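Local coordinates for mannan endo-1,4-beta-mannosidase (Bacillus subtilis, PDB 3CBW), which hydrolyses internal beta-1,4-mannosidic linkages in mannan, galactomannan and glucomannan, and takes part in glucomannan degradation, at residues D132-I137 and I197-Q202; Q202-I207 and F236-S241; T274-Q279 and F285-F290; A250-Q253 and S257-G260; D52-A57 and N96-S101. The protein carries 3 engineered substitutions. All blocks are in the same frame, centred on the assembly; numbering follows the deposited sequence.

Contact 1: D132-I137 and I197-Q202; sequences DQYKKI and ISLYKQ. Engineered in segment 132-137: K136 (natural residue Asn).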
# COMPACT_ATOMS: atom_id res chain seq x y z
N ASP A 132 23.67 6.60 -11.70
CA ASP A 132 24.77 5.64 -11.66
C ASP A 132 24.71 4.78 -10.38
O ASP A 132 24.94 3.57 -10.43
CB ASP A 132 26.13 6.35 -11.76
CG ASP A 132 26.47 6.79 -13.19
OD1 ASP A 132 25.77 6.43 -14.15
OD2 ASP A 132 27.48 7.52 -13.33
N GLN A 133 24.38 5.39 -9.24
CA GLN A 133 24.20 4.64 -8.01
C GLN A 133 23.00 3.70 -8.09
O GLN A 133 23.06 2.55 -7.63
CB GLN A 133 24.02 5.59 -6.83
CG GLN A 133 25.29 6.31 -6.42
CD GLN A 133 25.04 7.35 -5.36
OE1 GLN A 133 24.20 8.24 -5.52
NE2 GLN A 133 25.74 7.24 -4.25
N TYR A 134 21.91 4.19 -8.67
CA TYR A 134 20.69 3.40 -8.84
C TYR A 134 20.96 2.17 -9.72
O TYR A 134 20.49 1.06 -9.44
CB TYR A 134 19.63 4.29 -9.47
CG TYR A 134 18.17 4.01 -9.15
CD1 TYR A 134 17.40 4.97 -8.49
CD2 TYR A 134 17.54 2.84 -9.58
CE1 TYR A 134 16.05 4.77 -8.25
CE2 TYR A 134 16.18 2.63 -9.33
CZ TYR A 134 15.45 3.60 -8.66
OH TYR A 134 14.11 3.39 -8.44
N LYS A 135 21.75 2.34 -10.78
CA LYS A 135 22.13 1.22 -11.64
C LYS A 135 22.86 0.14 -10.86
O LYS A 135 22.66 -1.05 -11.11
CB LYS A 135 22.99 1.67 -12.82
CG LYS A 135 22.22 2.39 -13.91
CD LYS A 135 23.16 3.04 -14.92
CE LYS A 135 22.39 3.48 -16.16
NZ LYS A 135 22.03 2.31 -17.02
N LYS A 136 23.73 0.54 -9.93
CA LYS A 136 24.46 -0.43 -9.11
C LYS A 136 23.51 -1.26 -8.24
O LYS A 136 23.69 -2.46 -8.08
CB LYS A 136 25.50 0.26 -8.25
CG LYS A 136 26.64 0.87 -9.06
CD LYS A 136 27.66 1.56 -8.16
CE LYS A 136 28.86 2.06 -8.96
NZ LYS A 136 29.86 2.67 -8.06
N ILE A 137 22.50 -0.60 -7.68
CA ILE A 137 21.50 -1.27 -6.84
C ILE A 137 20.78 -2.39 -7.61
O ILE A 137 20.44 -3.42 -7.04
CB ILE A 137 20.48 -0.24 -6.27
CG1 ILE A 137 21.20 0.71 -5.30
CG2 ILE A 137 19.26 -0.95 -5.64
CD1 ILE A 137 20.36 1.91 -4.81
N ILE A 197 12.96 7.03 -14.61
CA ILE A 197 11.70 6.34 -14.83
C ILE A 197 11.97 4.89 -15.26
O ILE A 197 11.36 3.95 -14.74
CB ILE A 197 10.84 7.11 -15.86
CG1 ILE A 197 10.32 8.42 -15.24
CG2 ILE A 197 9.69 6.25 -16.41
CD1 ILE A 197 9.83 9.44 -16.25
N SER A 198 12.91 4.70 -16.19
CA SER A 198 13.27 3.35 -16.65
C SER A 198 13.85 2.50 -15.51
O SER A 198 13.48 1.33 -15.34
CB SER A 198 14.28 3.44 -17.79
OG SER A 198 14.67 2.13 -18.17
N LEU A 199 14.75 3.10 -14.74
CA LEU A 199 15.37 2.40 -13.63
C LEU A 199 14.36 2.02 -12.54
O LEU A 199 14.45 0.94 -11.96
CB LEU A 199 16.52 3.22 -13.04
CG LEU A 199 17.71 3.48 -13.98
CD1 LEU A 199 18.68 4.49 -13.34
CD2 LEU A 199 18.45 2.19 -14.36
N TYR A 200 13.41 2.91 -12.27
CA TYR A 200 12.37 2.59 -11.32
C TYR A 200 11.60 1.34 -11.76
O TYR A 200 11.35 0.42 -10.95
CB TYR A 200 11.38 3.74 -11.14
CG TYR A 200 10.23 3.29 -10.26
CD1 TYR A 200 10.35 3.35 -8.87
CD2 TYR A 200 9.07 2.72 -10.81
CE1 TYR A 200 9.33 2.88 -8.04
CE2 TYR A 200 8.06 2.26 -9.99
CZ TYR A 200 8.19 2.33 -8.61
OH TYR A 200 7.17 1.87 -7.82
N LYS A 201 11.20 1.30 -13.03
CA LYS A 201 10.46 0.15 -13.53
C LYS A 201 11.28 -1.12 -13.37
O LYS A 201 10.73 -2.15 -12.98
CB LYS A 201 10.03 0.35 -14.98
CG LYS A 201 9.00 1.44 -15.17
CD LYS A 201 8.71 1.60 -16.64
CE LYS A 201 8.00 2.88 -16.94
NZ LYS A 201 8.07 3.16 -18.39
N GLN A 202 12.58 -1.04 -13.64
CA GLN A 202 13.47 -2.17 -13.44
C GLN A 202 13.51 -2.61 -11.99
O GLN A 202 13.49 -3.81 -11.70
CB GLN A 202 14.86 -1.82 -13.95
CG GLN A 202 14.93 -1.67 -15.45
CD GLN A 202 16.28 -1.17 -15.92
OE1 GLN A 202 17.30 -1.77 -15.62
NE2 GLN A 202 16.29 -0.07 -16.66
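Y134 reaches from helix 131-138 toward L199 and Y200 on helix 194-214, and its side chain can be read outward atom by atom. Y134 CB starts the contact beside L199 CD1, 4.0 Å away. A chi1 of -151° carries the ring across to the other helix, where Y134 CD2 rests 3.6 Å from L199 CB. Y134 CE2 then lies near the backbone, 3.6 Å from L199 O, met obliquely to the ring. At the tip, Y134 OH packs 3.5 Å from Y200 CA, while its hydrogen bond goes to W184 O. The leucine's other methyl meets K135, whose CG is 3.8 Å from L199 CD2. Replacing Y134 with a phenylalanine would probably leave W184 O without this hydrogen-bond donor and the ring with less to fix its tip. Helix 194-214 is the TIM-barrel helix between strands 169-172 and 220-224, and helix 131-138 packs on its flank; the short segments run nearly parallel, axes 10.3 Å apart and 17° from each other. No hydrogen bond joins the two segments, so their cohesion is van der Waals packing, mostly apolar, and the buried phenol is satisfied by a third part of the chain.

Contact 2: Q202-I207 and F236-S241; sequences QLYKKI and FYPGAS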
# COMPACT_ATOMS: atom_id res chain seq x y z
N GLN A 202 12.58 -1.04 -13.64
CA GLN A 202 13.47 -2.17 -13.44
C GLN A 202 13.51 -2.61 -11.99
O GLN A 202 13.49 -3.81 -11.70
CB GLN A 202 14.86 -1.82 -13.95
CG GLN A 202 14.93 -1.67 -15.45
CD GLN A 202 16.28 -1.17 -15.92
OE1 GLN A 202 17.30 -1.77 -15.62
NE2 GLN A 202 16.29 -0.07 -16.66
N LEU A 203 13.54 -1.65 -11.07
CA LEU A 203 13.58 -1.97 -9.65
C LEU A 203 12.29 -2.63 -9.17
O LEU A 203 12.31 -3.61 -8.42
CB LEU A 203 13.89 -0.71 -8.83
CG LEU A 203 14.01 -0.90 -7.32
CD1 LEU A 203 15.17 -1.83 -6.93
CD2 LEU A 203 14.17 0.45 -6.64
N TYR A 204 11.15 -2.10 -9.62
CA TYR A 204 9.88 -2.69 -9.26
C TYR A 204 9.82 -4.13 -9.77
O TYR A 204 9.44 -5.05 -9.03
CB TYR A 204 8.75 -1.85 -9.83
CG TYR A 204 7.38 -2.30 -9.39
CD1 TYR A 204 6.62 -1.55 -8.50
CD2 TYR A 204 6.84 -3.48 -9.89
CE1 TYR A 204 5.34 -1.99 -8.12
CE2 TYR A 204 5.61 -3.93 -9.52
CZ TYR A 204 4.87 -3.20 -8.64
OH TYR A 204 3.62 -3.67 -8.34
N LYS A 205 10.21 -4.34 -11.02
CA LYS A 205 10.19 -5.69 -11.60
C LYS A 205 11.17 -6.62 -10.89
O LYS A 205 10.89 -7.80 -10.73
CB LYS A 205 10.47 -5.64 -13.09
CG LYS A 205 9.39 -4.97 -13.88
CD LYS A 205 9.79 -4.99 -15.33
CE LYS A 205 9.02 -4.03 -16.17
NZ LYS A 205 9.63 -4.01 -17.52
N LYS A 206 12.31 -6.09 -10.45
CA LYS A 206 13.28 -6.89 -9.70
C LYS A 206 12.66 -7.39 -8.39
O LYS A 206 12.82 -8.55 -8.01
CB LYS A 206 14.52 -6.04 -9.43
CG LYS A 206 15.61 -6.71 -8.63
CD LYS A 206 16.83 -5.79 -8.60
CE LYS A 206 17.98 -6.41 -7.87
NZ LYS A 206 18.75 -7.36 -8.73
N ILE A 207 11.94 -6.51 -7.71
CA ILE A 207 11.27 -6.93 -6.49
C ILE A 207 10.14 -7.91 -6.80
O ILE A 207 9.97 -8.91 -6.10
CB ILE A 207 10.78 -5.73 -5.66
CG1 ILE A 207 11.99 -4.90 -5.18
CG2 ILE A 207 9.89 -6.19 -4.50
CD1 ILE A 207 11.63 -3.71 -4.31
N PHE A 236 5.66 5.91 -14.42
CA PHE A 236 6.40 4.91 -13.66
C PHE A 236 5.75 3.53 -13.66
O PHE A 236 6.29 2.61 -13.07
CB PHE A 236 6.57 5.40 -12.23
CG PHE A 236 7.51 6.55 -12.08
CD1 PHE A 236 8.87 6.33 -11.92
CD2 PHE A 236 7.03 7.86 -12.05
CE1 PHE A 236 9.75 7.38 -11.77
CE2 PHE A 236 7.90 8.90 -11.89
CZ PHE A 236 9.26 8.67 -11.75
N TYR A 237 4.62 3.39 -14.32
CA TYR A 237 3.87 2.13 -14.27
C TYR A 237 4.70 1.02 -14.91
O TYR A 237 5.07 1.13 -16.07
CB TYR A 237 2.58 2.31 -15.04
CG TYR A 237 1.63 1.15 -15.04
CD1 TYR A 237 1.07 0.67 -13.85
CD2 TYR A 237 1.22 0.58 -16.24
CE1 TYR A 237 0.15 -0.37 -13.87
CE2 TYR A 237 0.30 -0.45 -16.27
CZ TYR A 237 -0.23 -0.91 -15.08
OH TYR A 237 -1.16 -1.91 -15.13
N PRO A 238 5.02 -0.04 -14.15
CA PRO A 238 5.90 -1.05 -14.72
C PRO A 238 5.24 -1.97 -15.74
O PRO A 238 5.95 -2.66 -16.48
CB PRO A 238 6.37 -1.83 -13.49
CG PRO A 238 5.26 -1.70 -12.54
CD PRO A 238 4.69 -0.32 -12.75
N GLY A 239 3.91 -1.99 -15.78
CA GLY A 239 3.18 -2.81 -16.74
C GLY A 239 2.11 -3.66 -16.09
O GLY A 239 2.15 -3.95 -14.89
N ALA A 240 1.16 -4.08 -16.92
CA ALA A 240 -0.01 -4.81 -16.45
C ALA A 240 0.31 -6.15 -15.83
O ALA A 240 -0.48 -6.67 -15.05
CB ALA A 240 -1.02 -5.00 -17.58
N SER A 241 1.45 -6.74 -16.19
CA SER A 241 1.78 -8.04 -15.61
C SER A 241 2.42 -7.99 -14.22
O SER A 241 2.67 -9.03 -13.62
CB SER A 241 2.65 -8.86 -16.56
OG SER A 241 3.94 -8.33 -16.57
O HOH W 1 6.83 -3.56 -18.84
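The first torsions of Y204 and K205, neighbours on helix 194-214, carry their side chains to different parts of P238. Y204 has CG anti to its own N (chi1 -174°), which brings the ring up to the proline. K205 has CG anti to its carbonyl carbon instead (chi1 -67°), and the chain, extended from there on, passes to the carbonyl of P238. At the first place, P238 CG lies over one face of the Y204 ring in a CH-pi contact, 3.8 Å from the ring centroid and 19° off the normal. It is displaced toward the rim on the CD2 side, where P238 CG is 3.6 Å from Y204 CD2. At the second, K205 CE comes within 3.4 Å of P238 O, and a water completes the link: it accepts from K205 NZ at 3.1 Å and donates to P238 O at 2.7 Å. The lysine grips the carbonyl indirectly, at the partly exposed margin of the contact. The Y204 hydroxyl is bonded to Y242 O, further along the loop. Substituting an alanine for Y204 would probably strip P238 of the aromatic face beneath its CG and deprive Y242 O of its hydroxyl partner. Y224 of strand 220-224 packs against P238 as well, and W222 of that strand against Y204. Helix 194-214 connects strands 169-172 and 220-224, and the loop holding P238 follows the second, so the contact seats a loop beside the helix of a beta-alpha-beta crossover in the TIM-barrel fold of glycoside hydrolase family 26.

Contact 3: T274-Q279 and F285-F290; sequences TEVGPQ and FDYSLF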
# COMPACT_ATOMS: atom_id res chain seq x y z
N THR A 274 -4.47 4.71 -1.58
CA THR A 274 -3.56 3.80 -0.91
C THR A 274 -2.92 4.39 0.34
O THR A 274 -2.42 3.63 1.17
CB THR A 274 -2.52 3.29 -1.92
OG1 THR A 274 -2.03 4.40 -2.68
CG2 THR A 274 -3.16 2.29 -2.87
N GLU A 275 -2.94 5.71 0.46
CA GLU A 275 -2.67 6.46 1.71
C GLU A 275 -3.53 7.69 1.66
O GLU A 275 -3.73 8.29 0.60
CB GLU A 275 -1.24 6.94 1.84
CG GLU A 275 -0.27 5.87 2.13
CD GLU A 275 1.10 6.37 2.62
OE1 GLU A 275 1.24 7.50 3.15
OE2 GLU A 275 2.06 5.62 2.46
N VAL A 276 -4.07 8.09 2.81
CA VAL A 276 -4.80 9.35 2.89
C VAL A 276 -4.55 10.01 4.23
O VAL A 276 -4.38 9.33 5.25
CB VAL A 276 -6.35 9.18 2.64
CG1 VAL A 276 -6.97 8.21 3.57
CG2 VAL A 276 -7.09 10.51 2.76
N GLY A 277 -4.51 11.33 4.22
CA GLY A 277 -4.59 12.07 5.46
C GLY A 277 -4.53 13.56 5.20
O GLY A 277 -4.31 14.01 4.08
N PRO A 278 -4.73 14.34 6.27
CA PRO A 278 -4.59 15.78 6.18
C PRO A 278 -3.18 16.21 5.81
O PRO A 278 -2.19 15.64 6.29
CB PRO A 278 -4.95 16.27 7.59
CG PRO A 278 -4.90 15.09 8.46
CD PRO A 278 -5.14 13.89 7.61
N GLN A 279 -3.08 17.21 4.94
CA GLN A 279 -1.78 17.77 4.58
C GLN A 279 -1.16 18.48 5.78
O GLN A 279 0.04 18.36 6.03
CB GLN A 279 -1.89 18.71 3.38
CG GLN A 279 -0.56 19.20 2.83
CD GLN A 279 -0.72 19.93 1.52
OE1 GLN A 279 -1.38 20.98 1.45
NE2 GLN A 279 -0.13 19.39 0.47
N PHE A 285 -9.54 19.57 8.56
CA PHE A 285 -9.72 18.34 7.78
C PHE A 285 -10.97 17.59 8.22
O PHE A 285 -11.23 17.46 9.40
CB PHE A 285 -8.50 17.42 7.90
CG PHE A 285 -8.50 16.30 6.90
CD1 PHE A 285 -7.97 16.48 5.63
CD2 PHE A 285 -9.03 15.06 7.24
CE1 PHE A 285 -7.95 15.45 4.70
CE2 PHE A 285 -9.03 14.02 6.31
CZ PHE A 285 -8.48 14.21 5.04
N ASP A 286 -11.74 17.10 7.25
CA ASP A 286 -12.99 16.42 7.55
C ASP A 286 -13.13 15.16 6.70
O ASP A 286 -13.33 15.23 5.48
CB ASP A 286 -14.17 17.38 7.31
CG ASP A 286 -15.49 16.85 7.86
OD1 ASP A 286 -15.67 15.62 7.97
OD2 ASP A 286 -16.37 17.69 8.17
N TYR A 287 -13.05 14.00 7.35
CA TYR A 287 -13.14 12.72 6.64
C TYR A 287 -14.52 12.50 6.02
O TYR A 287 -14.64 11.71 5.08
CB TYR A 287 -12.73 11.54 7.53
CG TYR A 287 -11.23 11.27 7.52
CD1 TYR A 287 -10.63 10.65 6.42
CD2 TYR A 287 -10.41 11.62 8.60
CE1 TYR A 287 -9.26 10.38 6.39
CE2 TYR A 287 -9.03 11.36 8.58
CZ TYR A 287 -8.47 10.75 7.46
OH TYR A 287 -7.12 10.49 7.41
N SER A 288 -15.55 13.18 6.52
CA SER A 288 -16.88 13.06 5.90
C SER A 288 -16.90 13.65 4.49
O SER A 288 -17.61 13.15 3.62
CB SER A 288 -17.98 13.69 6.77
OG SER A 288 -17.91 15.10 6.77
N LEU A 289 -16.08 14.68 4.27
CA LEU A 289 -15.94 15.27 2.95
C LEU A 289 -15.17 14.36 2.00
O LEU A 289 -15.40 14.37 0.80
CB LEU A 289 -15.29 16.65 3.03
CG LEU A 289 -16.12 17.69 3.80
CD1 LEU A 289 -15.30 18.94 4.06
CD2 LEU A 289 -17.43 18.02 3.06
N PHE A 290 -14.23 13.59 2.55
CA PHE A 290 -13.46 12.64 1.74
C PHE A 290 -14.36 11.52 1.18
O PHE A 290 -14.30 11.21 -0.01
CB PHE A 290 -12.31 12.07 2.57
CG PHE A 290 -11.55 10.96 1.89
CD1 PHE A 290 -10.86 11.20 0.69
CD2 PHE A 290 -11.47 9.70 2.47
CE1 PHE A 290 -10.14 10.18 0.07
CE2 PHE A 290 -10.76 8.68 1.85
CZ PHE A 290 -10.08 8.92 0.66
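Between F285 and Y287, whose side chains meet P278 and G277, D286 turns a carboxylate oxygen, OD1, that accepts two bonds from one residue. S288 OG donates to D286 OD1 at 2.6 Å from above the carboxylate plane, and S288 N donates to it at 2.8 Å from the same face. This N-cap starts helix 287-297, and the rings on either side of it in sequence pack on the strand. P278 crosses F285 at about a right angle, and its CD stands almost exactly above the ring, 4.0 Å from the centroid. Nearer the rim, P278 CB is 3.6 Å from F285 CD1. The Y287 hydroxyl is 3.6 Å from G277 CA and is bonded to W311 O. Two residues before P278, V276 has CG1 between its N and carbonyl carbon (chi1 57°), which turns CG2 over the centre of the F290 ring, 4.0 Å from the centroid. F285 also meets the ring of F252 on the adjoining strand. Strand 271-278, helix 287-297 and strand 301-306 form a beta-alpha-beta unit of the TIM barrel, and segment 274-279 includes E275, probably the catalytic nucleophile.

Contact 4: A250-Q253 and S257-G260; sequences AYFQ and SING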
# COMPACT_ATOMS: atom_id res chain seq x y z
N ALA A 250 -2.44 10.29 -1.06
CA ALA A 250 -3.06 11.62 -1.16
C ALA A 250 -3.11 12.28 0.21
O ALA A 250 -3.86 11.83 1.08
CB ALA A 250 -4.47 11.51 -1.77
N TYR A 251 -2.30 13.31 0.38
CA TYR A 251 -2.36 14.14 1.58
C TYR A 251 -2.79 15.52 1.13
O TYR A 251 -2.17 16.11 0.27
CB TYR A 251 -1.02 14.17 2.31
CG TYR A 251 -0.72 12.83 2.95
CD1 TYR A 251 -1.08 12.57 4.28
CD2 TYR A 251 -0.14 11.80 2.21
CE1 TYR A 251 -0.84 11.32 4.86
CE2 TYR A 251 0.11 10.55 2.78
CZ TYR A 251 -0.24 10.32 4.10
OH TYR A 251 -0.02 9.10 4.69
N PHE A 252 -3.90 16.01 1.68
CA PHE A 252 -4.58 17.13 1.07
C PHE A 252 -5.42 17.85 2.09
O PHE A 252 -5.73 17.32 3.17
CB PHE A 252 -5.48 16.63 -0.06
CG PHE A 252 -6.44 15.56 0.38
CD1 PHE A 252 -7.67 15.88 0.96
CD2 PHE A 252 -6.09 14.22 0.25
CE1 PHE A 252 -8.54 14.89 1.39
CE2 PHE A 252 -6.96 13.23 0.68
CZ PHE A 252 -8.18 13.56 1.24
N GLN A 253 -5.82 19.06 1.73
CA GLN A 253 -6.89 19.73 2.45
C GLN A 253 -8.22 19.65 1.70
O GLN A 253 -9.28 19.57 2.32
CB GLN A 253 -6.51 21.18 2.75
CG GLN A 253 -7.57 21.98 3.53
CD GLN A 253 -8.14 21.25 4.75
OE1 GLN A 253 -9.36 21.20 4.94
NE2 GLN A 253 -7.26 20.69 5.58
N SER A 257 -10.12 17.90 -5.16
CA SER A 257 -9.14 18.38 -6.13
C SER A 257 -7.96 17.43 -6.31
O SER A 257 -6.93 17.82 -6.85
CB SER A 257 -8.63 19.76 -5.72
OG SER A 257 -9.64 20.72 -5.93
N ILE A 258 -8.12 16.19 -5.86
CA ILE A 258 -7.03 15.23 -5.97
C ILE A 258 -6.83 14.86 -7.43
O ILE A 258 -7.78 14.50 -8.12
CB ILE A 258 -7.28 13.98 -5.11
CG1 ILE A 258 -7.51 14.37 -3.64
CG2 ILE A 258 -6.09 13.03 -5.22
CD1 ILE A 258 -8.09 13.25 -2.77
N ASN A 259 -5.59 15.00 -7.89
CA ASN A 259 -5.23 14.71 -9.27
C ASN A 259 -4.75 13.28 -9.42
O ASN A 259 -3.99 12.78 -8.58
CB ASN A 259 -4.12 15.70 -9.68
CG ASN A 259 -3.66 15.53 -11.11
OD1 ASN A 259 -2.93 14.59 -11.43
ND2 ASN A 259 -4.04 16.46 -11.98
N GLY A 260 -5.20 12.61 -10.48
CA GLY A 260 -4.61 11.32 -10.86
C GLY A 260 -5.58 10.17 -11.04
O GLY A 260 -5.22 9.14 -11.61
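I258 and F252 supply the one CH-pi interaction of this contact. The terminal methyl of the isoleucine, CD1, sits above one face of the phenylalanine ring, 3.9 Å from its centroid and 22° off the normal. The displacement is toward the CD2-CE2 side, so that I258 CD1 is 3.6 Å from F252 CE2. The ring is presented in this way because F252 CG occupies the crowded position between its own N and carbonyl carbon (chi1 54°).

Simple apolar packing comes next and is more relaxed. I258 CG2 and I258 CD1 both lie 4.1 Å from A250 CB, and CD1 is the one that also sits over the ring. The two strand residues face the loop together, as the alternation of a beta strand allows, whereas Y251 between them points away from it. Y251 probably binds substrate, and its OH bonds to E275 OE1, so the contact packs behind an active-site strand of the TIM barrel. F273 of the neighbouring strand 271-278 touches both A250 and I258.

Hydrogen bonding between the two segments is absent. I258 N bonds to Y298 OH, and N259 OD1 accepts from K233 NZ and Q263 NE2. G260 then stands at the N-cap of helix 261-265.

The chemistry implies a division of labour: the direct contact between the segments is apolar packing and CH-pi, while Y298, K233 and Q263 bond the polar atoms of I258 and N259.

Contact 5: D52-A57 and N96-S101; sequences DTFSMA and NGDLMS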
# COMPACT_ATOMS: atom_id res chain seq x y z
N ASP A 52 8.19 -0.94 16.64
CA ASP A 52 8.57 0.46 16.73
C ASP A 52 7.32 1.21 17.13
O ASP A 52 7.21 1.70 18.26
CB ASP A 52 9.16 0.97 15.40
CG ASP A 52 9.38 2.47 15.39
OD1 ASP A 52 9.55 3.08 16.46
OD2 ASP A 52 9.35 3.05 14.29
N THR A 53 6.36 1.28 16.21
CA THR A 53 5.08 1.92 16.50
C THR A 53 3.88 1.03 16.16
O THR A 53 2.76 1.37 16.53
CB THR A 53 4.91 3.25 15.75
OG1 THR A 53 4.99 3.01 14.33
CG2 THR A 53 5.97 4.27 16.18
N PHE A 54 4.09 -0.08 15.46
CA PHE A 54 2.97 -0.95 15.11
C PHE A 54 2.28 -1.47 16.36
O PHE A 54 2.94 -1.96 17.29
CB PHE A 54 3.37 -2.14 14.26
CG PHE A 54 2.18 -2.98 13.89
CD1 PHE A 54 1.40 -2.64 12.79
CD2 PHE A 54 1.79 -4.06 14.68
CE1 PHE A 54 0.27 -3.38 12.47
CE2 PHE A 54 0.66 -4.81 14.36
CZ PHE A 54 -0.09 -4.47 13.26
N SER A 55 0.96 -1.41 16.38
CA SER A 55 0.18 -2.04 17.43
C SER A 55 -1.26 -2.07 16.97
O SER A 55 -1.60 -1.58 15.90
CB SER A 55 0.30 -1.24 18.72
OG SER A 55 -0.38 -0.02 18.59
N MET A 56 -2.13 -2.63 17.81
CA MET A 56 -3.55 -2.62 17.52
C MET A 56 -4.24 -1.35 18.01
O MET A 56 -5.44 -1.21 17.83
CB MET A 56 -4.22 -3.86 18.11
CG MET A 56 -3.66 -5.17 17.52
SD MET A 56 -3.57 -5.24 15.68
CE MET A 56 -5.29 -5.01 15.29
N ALA A 57 -3.46 -0.42 18.57
CA ALA A 57 -4.03 0.79 19.15
C ALA A 57 -4.83 1.61 18.14
O ALA A 57 -5.91 2.11 18.45
CB ALA A 57 -2.94 1.67 19.81
N ASN A 96 3.56 -9.55 11.95
CA ASN A 96 2.89 -10.62 11.21
C ASN A 96 1.75 -11.29 11.95
O ASN A 96 0.69 -11.51 11.38
CB ASN A 96 3.89 -11.70 10.81
CG ASN A 96 4.61 -11.39 9.51
OD1 ASN A 96 4.29 -10.44 8.82
ND2 ASN A 96 5.57 -12.23 9.18
N GLY A 97 1.95 -11.63 13.22
CA GLY A 97 0.90 -12.30 14.00
C GLY A 97 -0.41 -11.52 13.95
O GLY A 97 -1.47 -12.09 13.69
N ASP A 98 -0.32 -10.21 14.20
CA ASP A 98 -1.49 -9.34 14.18
C ASP A 98 -2.12 -9.23 12.79
O ASP A 98 -3.34 -9.15 12.66
CB ASP A 98 -1.14 -7.96 14.71
CG ASP A 98 -1.02 -7.94 16.23
OD1 ASP A 98 -1.64 -8.79 16.91
OD2 ASP A 98 -0.31 -7.07 16.76
N LEU A 99 -1.29 -9.27 11.75
CA LEU A 99 -1.82 -9.23 10.39
C LEU A 99 -2.60 -10.50 10.06
O LEU A 99 -3.67 -10.44 9.45
CB LEU A 99 -0.69 -9.02 9.39
CG LEU A 99 0.13 -7.73 9.49
CD1 LEU A 99 1.17 -7.68 8.39
CD2 LEU A 99 -0.74 -6.47 9.46
N MET A 100 -2.04 -11.65 10.44
CA MET A 100 -2.73 -12.92 10.24
C MET A 100 -4.04 -12.97 11.01
O MET A 100 -5.07 -13.40 10.49
CB MET A 100 -1.82 -14.08 10.65
CG MET A 100 -0.53 -14.17 9.82
SD MET A 100 0.62 -15.52 10.25
CE MET A 100 -0.18 -16.06 11.77
N SER A 101 -4.02 -12.49 12.25
CA SER A 101 -5.22 -12.45 13.07
C SER A 101 -6.26 -11.52 12.47
O SER A 101 -7.46 -11.78 12.56
CB SER A 101 -4.88 -12.00 14.49
OG SER A 101 -4.00 -12.92 15.11
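F54 presses on D98, and there the contact is tight. The F54 ring offers an edge, not a face: D98 OD2 lies near the ring plane, 3.4 Å from F54 CE2. The ring and carboxylate planes are 33° apart, and D98 CB follows at 3.6 Å from the same CE2. Such an approach sets the oxygen against the slightly positive hydrogen rim of the ring, which is probably mildly favourable. With CG anti to its N (chi1 -178°), the phenylalanine has its ring directed toward helix 96-104.

That loop follows strand 41-49, and the helix comes between strands 72-79 and 108-114, so the contact brings together two successive connections of the TIM barrel. C75 and C95, paired in a disulfide, both touch F54, and L99 packs on C75 too. S55, next to F54 in the chain, accepts a capping bond at OG from A57 N (3.1 Å) as the chain enters helix 57-66.

The packing is looser further along the ring. F54 CZ and L99 CD2 are 4.3 Å apart, although the leucine itself is buried, resting also on P109 and I111. Toward solvent lies M56, partly exposed like D98. Its chain bends at both chi2 and chi3, and it runs alongside the aspartate, the two side chains pointing opposite ways. M56 SD is 3.8 Å from D98 CG, so the sulfur lies against the carboxylate carbon, with no hydrogen bond between them.

Overall arrangement
The five contacts fall into two touching pairs and one outlier around the barrel. Contacts 1 and 2 share Q202 and helix 194-214, with centres about 11 Å apart; the side chain of Y200 is about 7 Å from that of H175, which probably keeps the nucleophile in position. Contacts 3 and 4, on neighbouring strands, have centres about 9 Å apart. Between them Y251 OH bonds to E275 OE1 at 2.6 Å, tying a probable substrate-binding residue to the probable nucleophile. Contact 2 lies across the chain's centre from contact 3. The centre of contact 5 is about 23 Å from that of contact 3, yet its F54 side chain comes within about 8 Å of that of N308, a probable substrate-binding residue.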